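Local coordinates for catalase (Bacillus pumilus, PDB 4QOM), which breaks hydrogen peroxide down to water and oxygen at a buried haem, as expected of a haem catalase, and is seen here with benzene-1,2,3-triol (pyrogallol) bound, at residues Phe92-Thr97 with Ala314-Ser319; Pro105-Asp110 with Ala233-Asn238; Phe135-Ala140 with Asp330-Gly335; Glu210-Lys215 with Leu265-Asp270. All blocks are in the same frame, centred on the assembly; numbering follows the deposited sequence.

Contact 1: residues Phe92-Thr97 with Ala314-Ser319; sequences FVRFST and AAFTPS. With HEM (protoporphyrin IX containing Fe), chain E.
A buried aromatic contact with no polar bond between the two segments joins strand Phe92-Ser96 to the loop that follows helix 307-312, beneath one propionate of the haem. The side chains of Phe92 and Phe316 cross at about a right angle, though their rings lie nearly parallel, CD2 of Phe92 lying 3.7 Å from CZ of Phe316. Ala314 CB closes on the same Phe92 ring, 3.7 Å from CE2. Phe92 O meets the edge of the Phe316 ring at CE2, in the ring plane; CE1 touches Arg94 CB at 3.6 Å. The strand belongs to the antiparallel beta-barrel of the catalase fold, whose strand 113-120 also packs on Phe316. A chi1 of -175° turns CG of Arg94 away from its own amide nitrogen, and the chain, extended as far as NE, runs past Phe316 along the propionate. Its NH1 donates to HEM O1D at 2.9 Å, nearly straight at 160° and in the guanidinium plane, while NH2 bonds to His57 O. A leucine in place of Arg94 would probably leave O1D without this charged donor and the propionate freer to turn. Phe316 CD1 sits 3.6 Å from HEM CGD, and Arg54, Arg347 and Gln344 also bond to the haem.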
# COMPACT_ATOMS: atom_id res chain seq x y z
N PHE A 92 27.33 -1.25 -6.69
CA PHE A 92 26.25 -1.25 -7.63
C PHE A 92 25.98 0.18 -8.07
O PHE A 92 25.96 1.08 -7.26
CB PHE A 92 24.95 -1.82 -7.02
CG PHE A 92 23.80 -1.80 -7.98
CD1 PHE A 92 23.75 -2.71 -9.02
CD2 PHE A 92 22.77 -0.90 -7.87
CE1 PHE A 92 22.71 -2.72 -9.90
CE2 PHE A 92 21.77 -0.84 -8.79
CZ PHE A 92 21.71 -1.76 -9.82
N VAL A 93 25.77 0.37 -9.37
CA VAL A 93 25.59 1.68 -9.96
C VAL A 93 24.34 1.71 -10.80
O VAL A 93 24.08 0.74 -11.56
CB VAL A 93 26.78 2.02 -10.88
CG1 VAL A 93 26.51 3.35 -11.61
CG2 VAL A 93 28.06 2.02 -10.09
N ARG A 94 23.53 2.77 -10.65
CA ARG A 94 22.43 3.01 -11.54
C ARG A 94 22.66 4.36 -12.23
O ARG A 94 22.90 5.37 -11.59
CB ARG A 94 21.10 2.98 -10.82
CG ARG A 94 19.87 3.11 -11.69
CD ARG A 94 18.55 2.74 -10.98
NE ARG A 94 17.32 2.96 -11.75
CZ ARG A 94 16.78 4.13 -12.05
NH1 ARG A 94 17.33 5.26 -11.65
NH2 ARG A 94 15.70 4.19 -12.80
N PHE A 95 22.51 4.31 -13.56
CA PHE A 95 22.51 5.52 -14.39
C PHE A 95 21.10 5.81 -14.84
O PHE A 95 20.25 4.89 -14.91
CB PHE A 95 23.40 5.34 -15.62
CG PHE A 95 24.83 5.00 -15.32
CD1 PHE A 95 25.72 5.97 -14.84
CD2 PHE A 95 25.33 3.75 -15.58
CE1 PHE A 95 27.03 5.63 -14.60
CE2 PHE A 95 26.63 3.43 -15.36
CZ PHE A 95 27.49 4.37 -14.89
N SER A 96 20.78 7.09 -15.15
CA SER A 96 19.39 7.44 -15.40
C SER A 96 19.27 8.76 -16.18
O SER A 96 20.19 9.60 -16.17
CB SER A 96 18.65 7.47 -14.05
OG SER A 96 19.26 8.38 -13.17
N THR A 97 18.13 8.97 -16.83
CA THR A 97 17.69 10.31 -17.14
C THR A 97 16.97 10.91 -15.92
O THR A 97 17.06 10.35 -14.80
CB THR A 97 16.86 10.33 -18.41
OG1 THR A 97 15.66 9.59 -18.23
CG2 THR A 97 17.69 9.73 -19.60
N ALA A 314 16.41 -0.85 -6.66
CA ALA A 314 17.55 -0.24 -6.01
C ALA A 314 17.20 1.03 -5.34
O ALA A 314 16.46 1.87 -5.90
CB ALA A 314 18.66 -0.01 -7.04
N ALA A 315 17.71 1.21 -4.15
CA ALA A 315 17.48 2.42 -3.37
C ALA A 315 18.78 3.02 -3.00
O ALA A 315 19.54 2.41 -2.25
CB ALA A 315 16.62 2.09 -2.16
N PHE A 316 19.01 4.26 -3.43
CA PHE A 316 20.22 5.04 -3.00
C PHE A 316 19.77 6.24 -2.18
O PHE A 316 18.67 6.79 -2.39
CB PHE A 316 20.99 5.55 -4.16
CG PHE A 316 21.38 4.51 -5.18
CD1 PHE A 316 20.49 4.11 -6.20
CD2 PHE A 316 22.68 4.02 -5.22
CE1 PHE A 316 20.88 3.24 -7.19
CE2 PHE A 316 23.06 3.11 -6.24
CZ PHE A 316 22.17 2.71 -7.21
N THR A 317 20.59 6.70 -1.24
CA THR A 317 20.27 7.94 -0.52
C THR A 317 21.54 8.68 -0.22
O THR A 317 22.52 8.07 0.31
CB THR A 317 19.46 7.73 0.78
OG1 THR A 317 19.32 8.98 1.45
CG2 THR A 317 20.12 6.76 1.75
N PRO A 318 21.50 9.99 -0.45
CA PRO A 318 22.74 10.75 0.05
C PRO A 318 23.03 10.68 1.57
O PRO A 318 24.21 10.95 2.02
CB PRO A 318 22.44 12.19 -0.37
CG PRO A 318 21.44 12.08 -1.44
CD PRO A 318 20.59 10.89 -1.13
N SER A 319 22.03 10.37 2.39
CA SER A 319 22.21 10.15 3.83
C SER A 319 22.78 8.81 4.17
O SER A 319 23.05 8.55 5.34
CB SER A 319 20.91 10.45 4.60
OG SER A 319 19.84 9.74 3.98
CHA HEM E . 16.39 10.23 -7.56
CHB HEM E . 14.92 13.74 -4.62
CHC HEM E . 18.61 16.63 -6.22
CHD HEM E . 20.60 12.65 -8.17
C1A HEM E . 15.66 10.96 -6.67
C2A HEM E . 14.43 10.53 -6.10
C3A HEM E . 14.04 11.51 -5.25
C4A HEM E . 14.98 12.55 -5.33
CMA HEM E . 12.82 11.54 -4.38
CAA HEM E . 13.77 9.20 -6.29
CBA HEM E . 14.48 8.20 -5.36
CGA HEM E . 13.95 6.78 -5.43
O1A HEM E . 14.67 5.81 -4.98
O2A HEM E . 12.78 6.60 -5.86
C1B HEM E . 15.81 14.82 -4.86
C2B HEM E . 15.63 16.09 -4.22
C3B HEM E . 16.61 16.89 -4.69
C4B HEM E . 17.47 16.09 -5.57
CMB HEM E . 14.52 16.45 -3.27
CAB HEM E . 16.87 18.29 -4.35
CBB HEM E . 16.06 18.77 -3.44
C1C HEM E . 19.49 15.78 -6.88
C2C HEM E . 20.87 16.03 -7.02
C3C HEM E . 21.42 14.93 -7.60
C4C HEM E . 20.43 13.92 -7.72
CMC HEM E . 21.58 17.32 -6.72
CAC HEM E . 22.81 14.71 -7.86
CBC HEM E . 23.70 15.47 -7.22
C1D HEM E . 19.56 11.71 -8.17
C2D HEM E . 19.74 10.41 -8.80
C3D HEM E . 18.57 9.74 -8.66
C4D HEM E . 17.68 10.64 -7.92
CMD HEM E . 21.01 9.96 -9.47
CAD HEM E . 18.28 8.34 -9.13
CBD HEM E . 18.90 7.29 -8.18
CGD HEM E . 18.63 5.90 -8.72
O1D HEM E . 19.39 5.52 -9.65
O2D HEM E . 17.63 5.24 -8.28
NA HEM E . 16.01 12.18 -6.19
NB HEM E . 16.92 14.88 -5.57
NC HEM E . 19.29 14.46 -7.20
ND HEM E . 18.32 11.81 -7.67
FE HEM E . 17.66 13.27 -6.67

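Contact 2: residues Pro105-Asp110 with Ala233-Asn238; sequences PETLRD and AEIQAN. With PYG (benzene-1,2,3-triol), chain G.
The loop between strands 88-96 and 113-120 meets helix 229-236 near its C-terminal part here, and the same loop carries a pyrogallol site at its far end. Thr107 and Gln236 form the centre of the contact, with Thr107 OG1 donating to Gln236 OE1 at 2.7 Å. The hydroxyl approaches from the side of the amide oxygen, at a C=O...donor angle of 112° and tilted 17° from the carbonyl plane. Gln236 can present that oxygen because its first torsion (chi1 -168°) places CG opposite the main-chain nitrogen and its chain stays extended beyond CG, reaching straight out from the helix over Thr107. The methyl of Thr107 branches the other way and rests on Ile235, CG2 to CG2 at 3.6 Å. Leu108 CD2 comes within 3.6 Å of Gln236 OE1, and Pro105 CB flanks the same oxygen more loosely, which gives it largely apolar neighbours around one hydroxyl. At the other end of the amide, NE2 of Gln236 bonds to the backbone O of Gln236 of a neighbouring subunit, whose Phe240 packs on Pro105 and Leu108.

Farther along the loop, Asp110 OD1 meets O1 of the pyrogallol at a modelled length whose exact value is doubtful. Asp110 OD1 and Arg109 O both lie near O2 of the ligand, and Gln159 also bonds to it. Since Gln236 accepts from Thr107 through OE1 and donates across the interface through NE2, the two bonds together fix which way round its amide lies, and they tie the loop to the subunit contact.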
# COMPACT_ATOMS: atom_id res chain seq x y z
N PRO A 105 12.49 7.95 -23.89
CA PRO A 105 13.76 7.77 -24.64
C PRO A 105 14.98 8.29 -23.86
O PRO A 105 14.90 9.22 -23.09
CB PRO A 105 13.52 8.60 -25.93
CG PRO A 105 12.04 8.73 -26.05
CD PRO A 105 11.55 8.81 -24.63
N GLU A 106 16.12 7.72 -24.19
CA GLU A 106 17.36 8.11 -23.61
C GLU A 106 18.14 9.13 -24.46
O GLU A 106 19.34 9.42 -24.15
CB GLU A 106 18.19 6.87 -23.26
CG GLU A 106 17.62 6.10 -22.08
CD GLU A 106 18.28 4.76 -21.88
OE1 GLU A 106 18.63 4.08 -22.86
OE2 GLU A 106 18.41 4.32 -20.70
N THR A 107 17.46 9.70 -25.44
CA THR A 107 17.99 10.72 -26.37
C THR A 107 17.48 12.10 -25.97
O THR A 107 17.75 13.07 -26.69
CB THR A 107 17.51 10.42 -27.79
OG1 THR A 107 16.15 9.94 -27.74
CG2 THR A 107 18.34 9.32 -28.42
N LEU A 108 16.74 12.23 -24.86
CA LEU A 108 16.19 13.54 -24.47
C LEU A 108 17.29 14.37 -23.77
O LEU A 108 18.17 13.82 -23.10
CB LEU A 108 15.01 13.39 -23.55
CG LEU A 108 13.89 12.47 -24.04
CD1 LEU A 108 12.76 12.51 -23.05
CD2 LEU A 108 13.43 12.91 -25.43
N ARG A 109 17.13 15.68 -23.80
CA ARG A 109 17.96 16.58 -22.97
C ARG A 109 17.61 16.46 -21.47
O ARG A 109 16.45 16.43 -21.10
CB ARG A 109 17.82 18.04 -23.44
CG ARG A 109 18.73 19.02 -22.68
CD ARG A 109 18.74 20.44 -23.24
NE ARG A 109 18.95 20.41 -24.69
CZ ARG A 109 20.12 20.24 -25.31
NH1 ARG A 109 21.28 20.17 -24.67
NH2 ARG A 109 20.13 20.12 -26.63
N ASP A 110 18.63 16.36 -20.64
CA ASP A 110 18.43 16.10 -19.18
C ASP A 110 19.83 15.95 -18.57
O ASP A 110 20.72 15.40 -19.20
CB ASP A 110 17.63 14.78 -18.96
CG ASP A 110 16.26 14.97 -18.29
OD1 ASP A 110 15.87 16.11 -17.86
OD2 ASP A 110 15.50 13.94 -18.25
N ALA A 233 18.19 13.09 -32.47
CA ALA A 233 17.00 12.74 -33.24
C ALA A 233 17.29 11.49 -34.06
O ALA A 233 16.44 10.59 -34.17
CB ALA A 233 16.57 13.92 -34.12
N GLU A 234 18.47 11.40 -34.67
CA GLU A 234 18.76 10.30 -35.58
C GLU A 234 18.73 8.97 -34.79
O GLU A 234 18.21 7.93 -35.25
CB GLU A 234 20.13 10.49 -36.25
CG GLU A 234 20.17 11.50 -37.36
CD GLU A 234 21.53 11.49 -37.99
OE1 GLU A 234 22.35 12.37 -37.63
OE2 GLU A 234 21.81 10.55 -38.76
N ILE A 235 19.27 9.02 -33.57
CA ILE A 235 19.25 7.83 -32.70
C ILE A 235 17.83 7.56 -32.25
O ILE A 235 17.37 6.40 -32.33
CB ILE A 235 20.22 7.97 -31.51
CG1 ILE A 235 21.66 7.97 -32.04
CG2 ILE A 235 20.00 6.84 -30.49
CD1 ILE A 235 22.65 8.36 -31.00
N GLN A 236 17.13 8.60 -31.80
CA GLN A 236 15.76 8.43 -31.30
C GLN A 236 14.78 7.75 -32.31
O GLN A 236 13.88 6.98 -31.92
CB GLN A 236 15.17 9.78 -30.85
CG GLN A 236 13.89 9.64 -30.06
CD GLN A 236 13.46 10.92 -29.44
OE1 GLN A 236 14.22 11.52 -28.67
NE2 GLN A 236 12.29 11.43 -29.83
N ALA A 237 15.00 8.03 -33.61
CA ALA A 237 14.22 7.44 -34.68
C ALA A 237 14.16 5.94 -34.59
O ALA A 237 13.16 5.35 -34.98
CB ALA A 237 14.79 7.86 -36.01
N ASN A 238 15.25 5.32 -34.16
CA ASN A 238 15.36 3.85 -34.25
C ASN A 238 15.55 3.16 -32.92
O ASN A 238 15.42 1.94 -32.88
CB ASN A 238 16.56 3.47 -35.08
CG ASN A 238 16.38 3.86 -36.56
OD1 ASN A 238 15.34 3.60 -37.16
ND2 ASN A 238 17.38 4.49 -37.11
C1 PYG G . 15.61 19.26 -18.18
C2 PYG G . 14.80 18.87 -19.34
C3 PYG G . 14.68 19.86 -20.46
C4 PYG G . 15.32 21.09 -20.35
C5 PYG G . 16.04 21.40 -19.23
C6 PYG G . 16.19 20.51 -18.16
O1 PYG G . 15.80 18.47 -17.08
O2 PYG G . 14.18 17.66 -19.36
O3 PYG G . 13.96 19.64 -21.64

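Contact 3: residues Phe135-Ala140 with Asp330-Gly335. With PYG (benzene-1,2,3-triol), chain H; HEM (protoporphyrin IX containing Fe), chain E.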
# COMPACT_ATOMS: atom_id res chain seq x y z
N PHE A 135 23.76 22.27 -9.77
CA PHE A 135 22.32 22.09 -9.86
C PHE A 135 21.62 23.44 -10.14
O PHE A 135 22.24 24.51 -10.05
CB PHE A 135 21.81 21.44 -8.56
CG PHE A 135 20.60 20.57 -8.77
CD1 PHE A 135 20.73 19.47 -9.51
CD2 PHE A 135 19.40 20.88 -8.18
CE1 PHE A 135 19.64 18.61 -9.68
CE2 PHE A 135 18.29 20.05 -8.37
CZ PHE A 135 18.41 18.94 -9.13
N PHE A 136 20.36 23.39 -10.43
CA PHE A 136 19.50 24.51 -10.83
C PHE A 136 19.11 25.37 -9.63
O PHE A 136 18.79 26.52 -9.80
CB PHE A 136 18.17 23.99 -11.31
CG PHE A 136 18.24 23.02 -12.47
CD1 PHE A 136 18.26 21.63 -12.23
CD2 PHE A 136 18.18 23.48 -13.77
CE1 PHE A 136 18.30 20.74 -13.28
CE2 PHE A 136 18.18 22.59 -14.84
CZ PHE A 136 18.24 21.22 -14.58
N ILE A 137 19.05 24.74 -8.46
CA ILE A 137 18.55 25.36 -7.25
C ILE A 137 19.48 25.03 -6.07
O ILE A 137 20.37 24.19 -6.18
CB ILE A 137 17.09 24.95 -6.90
CG1 ILE A 137 16.97 23.41 -6.79
CG2 ILE A 137 16.09 25.51 -7.91
CD1 ILE A 137 15.68 22.94 -6.17
N ARG A 138 19.33 25.78 -4.98
CA ARG A 138 20.21 25.65 -3.82
C ARG A 138 19.48 25.38 -2.50
O ARG A 138 20.12 25.34 -1.46
CB ARG A 138 21.09 26.92 -3.63
CG ARG A 138 20.28 28.18 -3.38
CD ARG A 138 21.17 29.36 -2.94
NE ARG A 138 22.09 29.75 -3.94
CZ ARG A 138 22.05 30.86 -4.71
NH1 ARG A 138 21.02 31.69 -4.68
NH2 ARG A 138 23.05 31.08 -5.51
N ASP A 139 18.13 25.17 -2.55
CA ASP A 139 17.39 24.89 -1.36
C ASP A 139 16.32 23.82 -1.70
O ASP A 139 15.61 24.02 -2.62
CB ASP A 139 16.72 26.14 -0.81
CG ASP A 139 16.16 25.94 0.58
OD1 ASP A 139 15.36 24.95 0.79
OD2 ASP A 139 16.47 26.78 1.50
N ALA A 140 16.28 22.75 -0.91
CA ALA A 140 15.35 21.63 -1.22
C ALA A 140 13.86 21.99 -1.21
O ALA A 140 13.03 21.26 -1.80
CB ALA A 140 15.63 20.47 -0.29
N ASP A 330 25.05 22.45 2.91
CA ASP A 330 24.38 22.70 1.68
C ASP A 330 22.87 22.38 1.85
O ASP A 330 22.52 21.28 2.21
CB ASP A 330 25.05 21.79 0.64
CG ASP A 330 24.40 21.80 -0.75
OD1 ASP A 330 23.17 21.89 -0.87
OD2 ASP A 330 25.14 21.56 -1.74
N LYS A 331 22.01 23.38 1.64
CA LYS A 331 20.64 23.31 2.05
C LYS A 331 19.88 22.35 1.09
O LYS A 331 18.79 21.89 1.43
CB LYS A 331 19.95 24.65 2.02
CG LYS A 331 20.53 25.65 3.03
CD LYS A 331 19.73 26.94 3.04
CE LYS A 331 20.49 28.06 3.75
NZ LYS A 331 19.62 29.28 3.71
N LEU A 332 20.41 22.19 -0.12
CA LEU A 332 19.85 21.30 -1.09
C LEU A 332 20.09 19.86 -0.61
O LEU A 332 19.17 19.04 -0.56
CB LEU A 332 20.47 21.54 -2.46
CG LEU A 332 19.74 20.86 -3.64
CD1 LEU A 332 18.38 21.50 -3.86
CD2 LEU A 332 20.63 20.97 -4.87
N LEU A 333 21.34 19.55 -0.34
CA LEU A 333 21.70 18.28 0.25
C LEU A 333 20.92 17.96 1.52
O LEU A 333 20.46 16.84 1.68
CB LEU A 333 23.16 18.24 0.61
CG LEU A 333 23.71 17.04 1.36
CD1 LEU A 333 23.53 15.77 0.55
CD2 LEU A 333 25.20 17.31 1.54
N GLN A 334 20.76 18.94 2.40
CA GLN A 334 20.08 18.68 3.64
C GLN A 334 18.67 18.09 3.40
O GLN A 334 18.27 17.14 4.06
CB GLN A 334 19.97 19.94 4.49
CG GLN A 334 21.31 20.48 4.98
CD GLN A 334 21.79 19.82 6.26
OE1 GLN A 334 21.04 19.76 7.22
NE2 GLN A 334 23.02 19.31 6.26
N GLY A 335 17.89 18.63 2.44
CA GLY A 335 16.58 18.01 2.14
C GLY A 335 16.63 16.62 1.52
O GLY A 335 15.74 15.78 1.79
C1 PYG H . 16.64 15.69 -10.03
C2 PYG H . 17.84 15.87 -10.84
C3 PYG H . 17.83 16.92 -11.86
C4 PYG H . 16.70 17.72 -12.08
C5 PYG H . 15.55 17.53 -11.30
C6 PYG H . 15.55 16.54 -10.33
O1 PYG H . 16.64 14.74 -9.02
O2 PYG H . 18.89 15.10 -10.62
O3 PYG H . 18.91 17.04 -12.59
CHA HEM E . 16.39 10.23 -7.56
CHB HEM E . 14.92 13.74 -4.62
CHC HEM E . 18.61 16.63 -6.22
CHD HEM E . 20.60 12.65 -8.17
C1A HEM E . 15.66 10.96 -6.67
C2A HEM E . 14.43 10.53 -6.10
C3A HEM E . 14.04 11.51 -5.25
C4A HEM E . 14.98 12.55 -5.33
CMA HEM E . 12.82 11.54 -4.38
CAA HEM E . 13.77 9.20 -6.29
CBA HEM E . 14.48 8.20 -5.36
CGA HEM E . 13.95 6.78 -5.43
O1A HEM E . 14.67 5.81 -4.98
O2A HEM E . 12.78 6.60 -5.86
C1B HEM E . 15.81 14.82 -4.86
C2B HEM E . 15.63 16.09 -4.22
C3B HEM E . 16.61 16.89 -4.69
C4B HEM E . 17.47 16.09 -5.57
CMB HEM E . 14.52 16.45 -3.27
CAB HEM E . 16.87 18.29 -4.35
CBB HEM E . 16.06 18.77 -3.44
C1C HEM E . 19.49 15.78 -6.88
C2C HEM E . 20.87 16.03 -7.02
C3C HEM E . 21.42 14.93 -7.60
C4C HEM E . 20.43 13.92 -7.72
CMC HEM E . 21.58 17.32 -6.72
CAC HEM E . 22.81 14.71 -7.86
CBC HEM E . 23.70 15.47 -7.22
C1D HEM E . 19.56 11.71 -8.17
C2D HEM E . 19.74 10.41 -8.80
C3D HEM E . 18.57 9.74 -8.66
C4D HEM E . 17.68 10.64 -7.92
CMD HEM E . 21.01 9.96 -9.47
CAD HEM E . 18.28 8.34 -9.13
CBD HEM E . 18.90 7.29 -8.18
CGD HEM E . 18.63 5.90 -8.72
O1D HEM E . 19.39 5.52 -9.65
O2D HEM E . 17.63 5.24 -8.28
NA HEM E . 16.01 12.18 -6.19
NB HEM E . 16.92 14.88 -5.57
NC HEM E . 19.29 14.46 -7.20
ND HEM E . 18.32 11.81 -7.67
FE HEM E . 17.66 13.27 -6.67
O HOH W 1 17.67 29.20 1.33
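The Phe135 ring is sandwiched between Phe136 CD1, over its centre on one face, and the haem methyl CMC, 3.6 Å above the other face and offset toward the rim. Ile137 O and the ring of a bound pyrogallol lie at its edge, Phe135 CE1 reaching 3.3 Å from PYG C3. Phe136 meets the same ligand through CE1. Leu332 stands at about a right angle to Phe135, with CD2 3.5 Å from CD2 of the ring. Its chi1 of -167° points the branch away from its own N, and CD1 touches Ile137 CG1 and the haem vinyl carbon CAB. A smaller alanine at Phe135 would probably open a gap between Leu332, the haem methyl and the pyrogallol, leaving all three less firmly packed. Leu332 sits in the first turn of helix 331-348, against which the 135-140 loop packs, with Asp330 as N-cap: OD1 accepts from Leu333 N at 3.0 Å, from above the carboxylate plane, and weakly from Leu332 N. Ala140 CB lies 3.6 Å from Gly335 CA, close, at a residue without a side chain. At the Asp139 end a water bridges Asp139 OD2 and Lys331 NZ, while Asp139 OD1 bonds to Ser23 of a neighbouring subunit.

Contact 4: residues Glu210-Lys215 with Leu265-Asp270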
# COMPACT_ATOMS: atom_id res chain seq x y z
N GLU A 210 39.88 16.14 12.33
CA GLU A 210 40.07 17.30 11.46
C GLU A 210 39.14 17.14 10.25
O GLU A 210 39.02 16.04 9.73
CB GLU A 210 41.54 17.40 11.02
CG GLU A 210 42.48 17.46 12.21
CD GLU A 210 43.95 17.15 11.93
OE1 GLU A 210 44.32 16.46 10.93
OE2 GLU A 210 44.75 17.65 12.75
N THR A 211 38.51 18.23 9.83
CA THR A 211 37.54 18.23 8.74
C THR A 211 38.04 19.03 7.56
O THR A 211 38.59 20.12 7.74
CB THR A 211 36.20 18.86 9.20
OG1 THR A 211 35.69 18.14 10.32
CG2 THR A 211 35.14 18.87 8.06
N LYS A 212 37.84 18.48 6.36
CA LYS A 212 37.99 19.25 5.11
C LYS A 212 36.68 19.19 4.34
O LYS A 212 35.96 18.16 4.38
CB LYS A 212 39.07 18.63 4.19
CG LYS A 212 40.49 18.58 4.73
CD LYS A 212 41.27 19.79 4.33
CE LYS A 212 42.70 19.68 4.80
NZ LYS A 212 43.38 20.98 4.61
N TYR A 213 36.38 20.21 3.55
CA TYR A 213 35.41 20.09 2.50
C TYR A 213 35.91 19.30 1.31
O TYR A 213 37.06 19.38 0.91
CB TYR A 213 34.91 21.44 1.97
CG TYR A 213 34.05 22.34 2.85
CD1 TYR A 213 32.94 21.87 3.57
CD2 TYR A 213 34.34 23.70 2.94
CE1 TYR A 213 32.16 22.73 4.33
CE2 TYR A 213 33.57 24.54 3.68
CZ TYR A 213 32.46 24.08 4.33
OH TYR A 213 31.75 24.99 5.08
N VAL A 214 35.00 18.49 0.70
CA VAL A 214 35.42 17.63 -0.43
C VAL A 214 34.39 17.72 -1.53
O VAL A 214 33.18 17.84 -1.27
CB VAL A 214 35.64 16.16 0.01
CG1 VAL A 214 34.33 15.51 0.50
CG2 VAL A 214 36.35 15.32 -1.06
N LYS A 215 34.86 17.65 -2.76
CA LYS A 215 34.02 17.43 -3.94
C LYS A 215 34.53 16.21 -4.69
O LYS A 215 35.75 16.02 -4.80
CB LYS A 215 34.03 18.68 -4.83
CG LYS A 215 33.08 19.74 -4.32
CD LYS A 215 32.72 20.72 -5.39
CE LYS A 215 31.83 21.81 -4.87
NZ LYS A 215 30.37 21.56 -4.79
N LEU A 265 39.89 19.04 -2.43
CA LEU A 265 39.84 19.26 -1.00
C LEU A 265 40.06 20.73 -0.65
O LEU A 265 40.94 21.39 -1.21
CB LEU A 265 40.89 18.44 -0.26
CG LEU A 265 40.63 16.94 -0.24
CD1 LEU A 265 41.88 16.16 0.15
CD2 LEU A 265 39.51 16.64 0.75
N MET A 266 39.23 21.27 0.24
CA MET A 266 39.25 22.67 0.59
C MET A 266 39.13 22.83 2.10
O MET A 266 38.27 22.25 2.74
CB MET A 266 38.04 23.37 -0.09
CG MET A 266 37.83 24.80 0.35
SD MET A 266 36.30 25.59 -0.20
CE MET A 266 36.54 25.80 -1.93
N PRO A 267 40.01 23.64 2.71
CA PRO A 267 39.85 23.94 4.10
C PRO A 267 38.54 24.64 4.41
O PRO A 267 38.08 25.44 3.63
CB PRO A 267 41.02 24.91 4.41
CG PRO A 267 41.89 24.92 3.25
CD PRO A 267 41.10 24.39 2.05
N LEU A 268 37.95 24.33 5.58
CA LEU A 268 36.73 25.00 6.04
C LEU A 268 36.88 26.49 6.04
O LEU A 268 35.95 27.21 5.66
CB LEU A 268 36.36 24.55 7.43
CG LEU A 268 35.93 23.10 7.61
CD1 LEU A 268 35.43 22.88 9.01
CD2 LEU A 268 34.86 22.76 6.57
N SER A 269 38.06 26.95 6.41
CA SER A 269 38.28 28.38 6.55
C SER A 269 38.29 29.11 5.20
O SER A 269 38.10 30.32 5.19
CB SER A 269 39.59 28.63 7.24
OG SER A 269 40.61 28.01 6.52
N ASP A 270 38.46 28.40 4.08
CA ASP A 270 38.48 29.09 2.80
C ASP A 270 37.13 29.69 2.46
O ASP A 270 37.06 30.50 1.54
CB ASP A 270 38.91 28.18 1.68
CG ASP A 270 40.40 28.09 1.51
OD1 ASP A 270 41.12 28.67 2.33
OD2 ASP A 270 40.82 27.48 0.49
O HOH W 2 39.60 22.40 7.38
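Leu268 lays a methyl on the Tyr213 ring: CD2 sits 3.4 Å from the ring centroid, 7° off the normal, a CH-pi contact over the face. The two side chains cross at about a right angle. Leu268 achieves this with CG anti to its carbonyl carbon (chi1 -67°), which brings its methyls over the Tyr213 ring and against Thr211, where CD1 touches CB and CG2. Met266 reaches the same ring obliquely, a Met-aromatic contact with SD 4.2 Å from Tyr213 CD2; its chain runs out extended and bends only at the last torsion. Tyr213 and Met266 are the hydrogen-bonded pair of two antiparallel strands, 211-220 and 258-267, in the barrel sheet of the catalase fold. Tyr213 N donates to Met266 O at 2.9 Å, and Met266 N to Tyr213 O at 3.0 Å. On the opposite sheet face, the non-hydrogen-bonded pair Val214 and Leu265 lie side by side, pointing the same way, with Val214 CG2 3.9 Å from Leu265 CD2. That leucine methyl also touches Lys212 CB, whose chain bends at chi2 (-93°) and passes along Pro267. Where the strands part, a water takes over, donating to Thr211 O and accepting from Leu268 N.

How the contacts relate
Contacts 1 and 3 are wholly buried and share the haem: the first meets a propionate with an arginine, the second meets a methyl and a vinyl with apolar groups. They touch through Pro318 and Leu333. Contact 2, also mainly buried, lies farther from the chain's centre, about 20 Å between centres, and rests on one hydroxyl-amide bond; it touches contact 1 where Thr97 packs on Asp110. Contacts 2 and 3 both reach a neighbouring subunit and each includes a pyrogallol, but at separate sites. Contact 4, partly buried, belongs to the same sheet as contact 1, yet alone pairs two strands by backbone bonds. Contacts 2 and 4 lie on opposite sides of the chain's centre.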